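Local coordinates for protein tautomerase (PDB 6VVR) that belongs to the tautomerase (MIF) superfamily, building its trimer from subunits with two beta-alpha-beta units in one mixed sheet, at residues Asp49-Ala53 with Gly54-Ala58; Val5-Met8 with Gln9-Pro13. All blocks are in the same frame, centred on the assembly; numbering follows the deposited sequence.

Overall arrangement
Both contacts are local, each within one continuous stretch: a hairpin and a strand-to-helix loop, their centres about 16 Å apart on the same side of the subunit. Interaction 2 (Val5-Pro13) leaves the strand 2-8, inside the four-stranded sheet, and bends at the surface toward the helix 13-31. Interaction 1 (Asp49-Ala58) is a small, partly buried hairpin about 21 Å from the chain's centre, reaching onto a second subunit. Their chemistry follows from their place: the hairpin closes with direct backbone bonds and aliphatic contacts, whereas the loop closes through one water. The two meet where Met8 CE packs 3.7 Å from Val50 CG2, joining the end of the strand 2-8 to the hairpin.

Interaction 1. Residues Asp49-Ala53 with Gly54-Ala58; sequences DVIVA and GEVGA
Val50, Ile51 and Val52 run antiparallel to the short strand 55-56, and three backbone hydrogen bonds close the hairpin. Glu55 N reaches Val52 O at 3.0 Å and Val52 N returns to Glu55 O, which makes Val52 and Glu55 the hydrogen-bonded pair flanking a type I' turn. Gly57 N then takes Val50 O at 2.9 Å in a nearly straight bond (167°). Next to it, Ile51 and Val56 form the non-hydrogen-bonded pair. Val50 O also receives the CA-H of Val56, with CA 3.3 Å away.

The apolar contacts differ on the two faces. On one, Ile51 stretches along the turn, CG1 opposite its own backbone N (chi1 -174°). Its CD1 lies against Gly54 and 3.9 Å from Val56 CG2. On the other, Val52 CB meets Ala58 CB at 4.0 Å, beyond the type II turn from Glu55 to Ala58. Ala58 O is buried here without a polar partner, with Val50 CG2 3.2 Å from it. Both glycines, Gly54 and Gly57, have positive phi, which favours this residue. Beyond the hairpin, the strand 50-52 pairs antiparallel with a strand of the second subunit, and Val50 and Ile51 pack on that chain's Ile41 and Ala40.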
# COMPACT_ATOMS: atom_id res chain seq x y z
N ASP A 49 -6.45 16.54 0.39
CA ASP A 49 -5.52 15.50 0.82
C ASP A 49 -4.76 14.86 -0.33
O ASP A 49 -4.12 13.82 -0.13
CB ASP A 49 -6.26 14.43 1.63
CG ASP A 49 -6.74 14.96 2.98
OD1 ASP A 49 -6.06 15.83 3.56
OD2 ASP A 49 -7.79 14.48 3.48
N VAL A 50 -4.80 15.44 -1.53
CA VAL A 50 -4.05 14.93 -2.67
C VAL A 50 -3.26 16.06 -3.32
O VAL A 50 -3.66 17.23 -3.28
CB VAL A 50 -4.96 14.26 -3.73
CG1 VAL A 50 -5.95 13.30 -3.07
CG2 VAL A 50 -5.69 15.29 -4.55
N ILE A 51 -2.13 15.70 -3.91
CA ILE A 51 -1.35 16.61 -4.74
C ILE A 51 -0.88 15.83 -5.96
O ILE A 51 -0.41 14.69 -5.84
CB ILE A 51 -0.18 17.25 -3.97
CG1 ILE A 51 0.53 18.31 -4.83
CG2 ILE A 51 0.80 16.22 -3.47
CD1 ILE A 51 1.54 19.19 -4.06
N VAL A 52 -1.03 16.42 -7.15
CA VAL A 52 -0.61 15.81 -8.41
C VAL A 52 0.19 16.85 -9.17
O VAL A 52 -0.33 17.92 -9.49
CB VAL A 52 -1.80 15.35 -9.27
CG1 VAL A 52 -1.31 14.87 -10.64
CG2 VAL A 52 -2.60 14.25 -8.56
N ALA A 53 1.45 16.53 -9.46
CA ALA A 53 2.32 17.42 -10.23
C ALA A 53 2.39 18.80 -9.59
O ALA A 53 2.38 19.83 -10.27
CB ALA A 53 1.87 17.51 -11.69
N GLY A 54 2.46 18.83 -8.27
CA GLY A 54 2.57 20.06 -7.52
C GLY A 54 1.28 20.81 -7.29
O GLY A 54 1.31 21.88 -6.67
N GLU A 55 0.14 20.29 -7.76
CA GLU A 55 -1.16 20.96 -7.65
C GLU A 55 -2.00 20.23 -6.60
O GLU A 55 -2.51 19.13 -6.86
CB GLU A 55 -1.89 21.00 -8.99
CG GLU A 55 -3.31 21.58 -8.84
CD GLU A 55 -4.05 21.78 -10.16
OE1 GLU A 55 -3.40 21.77 -11.22
OE2 GLU A 55 -5.29 21.96 -10.11
N VAL A 56 -2.16 20.86 -5.43
CA VAL A 56 -3.06 20.32 -4.42
C VAL A 56 -4.48 20.36 -4.96
O VAL A 56 -4.88 21.31 -5.64
CB VAL A 56 -2.93 21.11 -3.11
CG1 VAL A 56 -3.85 20.55 -2.05
CG2 VAL A 56 -1.49 21.09 -2.62
N GLY A 57 -5.24 19.29 -4.67
CA GLY A 57 -6.63 19.22 -5.07
C GLY A 57 -6.89 18.74 -6.48
O GLY A 57 -8.06 18.62 -6.87
N ALA A 58 -5.85 18.49 -7.27
CA ALA A 58 -6.05 17.97 -8.61
C ALA A 58 -6.60 16.55 -8.54
O ALA A 58 -6.30 15.79 -7.62
CB ALA A 58 -4.75 18.01 -9.41

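Interaction 2. Residues Val5-Met8 with Gln9-Pro13; sequences VHIM and QGHTP
Met8 O accepts a hydrogen bond from a water at 2.6 Å. The same water accepts from His11 N at 2.9 Å, so a single solvent molecule bridges the end of the strand to the backbone three residues on. The same carbonyl oxygen lies at the edge of the His11 imidazole, near its plane, 3.6 Å from CD2. The bridging water also sits in the plane of the ring at its edge, and the imidazole therefore borders the water bridge with its rim.

In His11, CG stands anti to the carbonyl carbon and beside the backbone N (chi1 -62°), which puts the ring on the side of its own N-H, where the water is bound. Ile7 approaches the ring obliquely, its CD1 4.4 Å from His11 CD2, a loose approach. Both side chains also meet Lys16 of the helix 13-31 and Leu91 of the helix 73-91, which places the loop against both helices. Bent at both chi2 and chi3, the Met8 side chain carries its sulfur and CE away from the loop. Gly10 takes the bend with a phi of 122°, a conformation that suits glycine. At the far end Thr12 is the N-cap, its OG1 bonded to Ala15 N. The whole is the strand-to-helix connection of a beta-alpha-beta unit, here joining the strand 2-8 to the helix 13-31, as in the tautomerase fold.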
# COMPACT_ATOMS: atom_id res chain seq x y z
N VAL A 5 -7.77 0.53 -4.16
CA VAL A 5 -8.15 1.56 -5.12
C VAL A 5 -8.40 2.85 -4.38
O VAL A 5 -9.01 2.86 -3.31
CB VAL A 5 -9.41 1.14 -5.90
CG1 VAL A 5 -9.70 2.14 -7.01
CG2 VAL A 5 -9.22 -0.26 -6.44
N HIS A 6 -7.94 3.95 -4.96
CA HIS A 6 -7.89 5.24 -4.29
C HIS A 6 -8.48 6.27 -5.23
O HIS A 6 -7.95 6.47 -6.33
CB HIS A 6 -6.43 5.57 -3.92
CG HIS A 6 -5.76 4.48 -3.15
ND1 HIS A 6 -5.68 4.48 -1.78
CD2 HIS A 6 -5.18 3.32 -3.56
CE1 HIS A 6 -5.06 3.39 -1.37
NE2 HIS A 6 -4.75 2.67 -2.43
N ILE A 7 -9.60 6.88 -4.84
CA ILE A 7 -10.34 7.78 -5.72
C ILE A 7 -10.70 9.04 -4.96
O ILE A 7 -10.63 9.10 -3.73
CB ILE A 7 -11.61 7.12 -6.31
CG1 ILE A 7 -12.60 6.78 -5.21
CG2 ILE A 7 -11.26 5.88 -7.11
CD1 ILE A 7 -13.95 6.31 -5.74
N MET A 8 -11.08 10.06 -5.71
CA MET A 8 -11.52 11.31 -5.11
C MET A 8 -12.92 11.14 -4.53
O MET A 8 -13.74 10.38 -5.06
CB MET A 8 -11.52 12.44 -6.14
CG MET A 8 -10.20 12.65 -6.85
SD MET A 8 -8.85 12.80 -5.67
CE MET A 8 -9.28 14.30 -4.81
N GLN A 9 -13.17 11.83 -3.42
CA GLN A 9 -14.53 11.97 -2.92
C GLN A 9 -15.42 12.56 -4.01
O GLN A 9 -14.98 13.34 -4.85
CB GLN A 9 -14.56 12.89 -1.69
CG GLN A 9 -14.08 12.28 -0.40
CD GLN A 9 -14.17 13.26 0.76
OE1 GLN A 9 -14.65 14.38 0.60
NE2 GLN A 9 -13.69 12.85 1.93
N GLY A 10 -16.70 12.20 -3.97
CA GLY A 10 -17.68 12.83 -4.83
C GLY A 10 -18.44 11.91 -5.75
O GLY A 10 -19.43 12.34 -6.34
N HIS A 11 -18.03 10.66 -5.90
CA HIS A 11 -18.77 9.73 -6.74
C HIS A 11 -19.85 9.05 -5.90
O HIS A 11 -19.72 8.90 -4.69
CB HIS A 11 -17.84 8.70 -7.37
CG HIS A 11 -16.81 9.30 -8.28
ND1 HIS A 11 -17.07 9.61 -9.60
CD2 HIS A 11 -15.52 9.67 -8.05
CE1 HIS A 11 -15.99 10.13 -10.15
NE2 HIS A 11 -15.04 10.18 -9.24
N THR A 12 -20.94 8.65 -6.57
CA THR A 12 -22.04 8.06 -5.82
C THR A 12 -21.73 6.62 -5.42
O THR A 12 -20.93 5.94 -6.08
CB THR A 12 -23.34 8.07 -6.63
OG1 THR A 12 -23.16 7.29 -7.82
CG2 THR A 12 -23.76 9.49 -6.98
N PRO A 13 -22.37 6.12 -4.35
CA PRO A 13 -22.23 4.69 -4.01
C PRO A 13 -22.50 3.77 -5.18
O PRO A 13 -21.82 2.75 -5.33
CB PRO A 13 -23.27 4.51 -2.90
CG PRO A 13 -23.33 5.85 -2.23
CD PRO A 13 -23.07 6.88 -3.31
O HOH W 1 -15.99 9.09 -4.58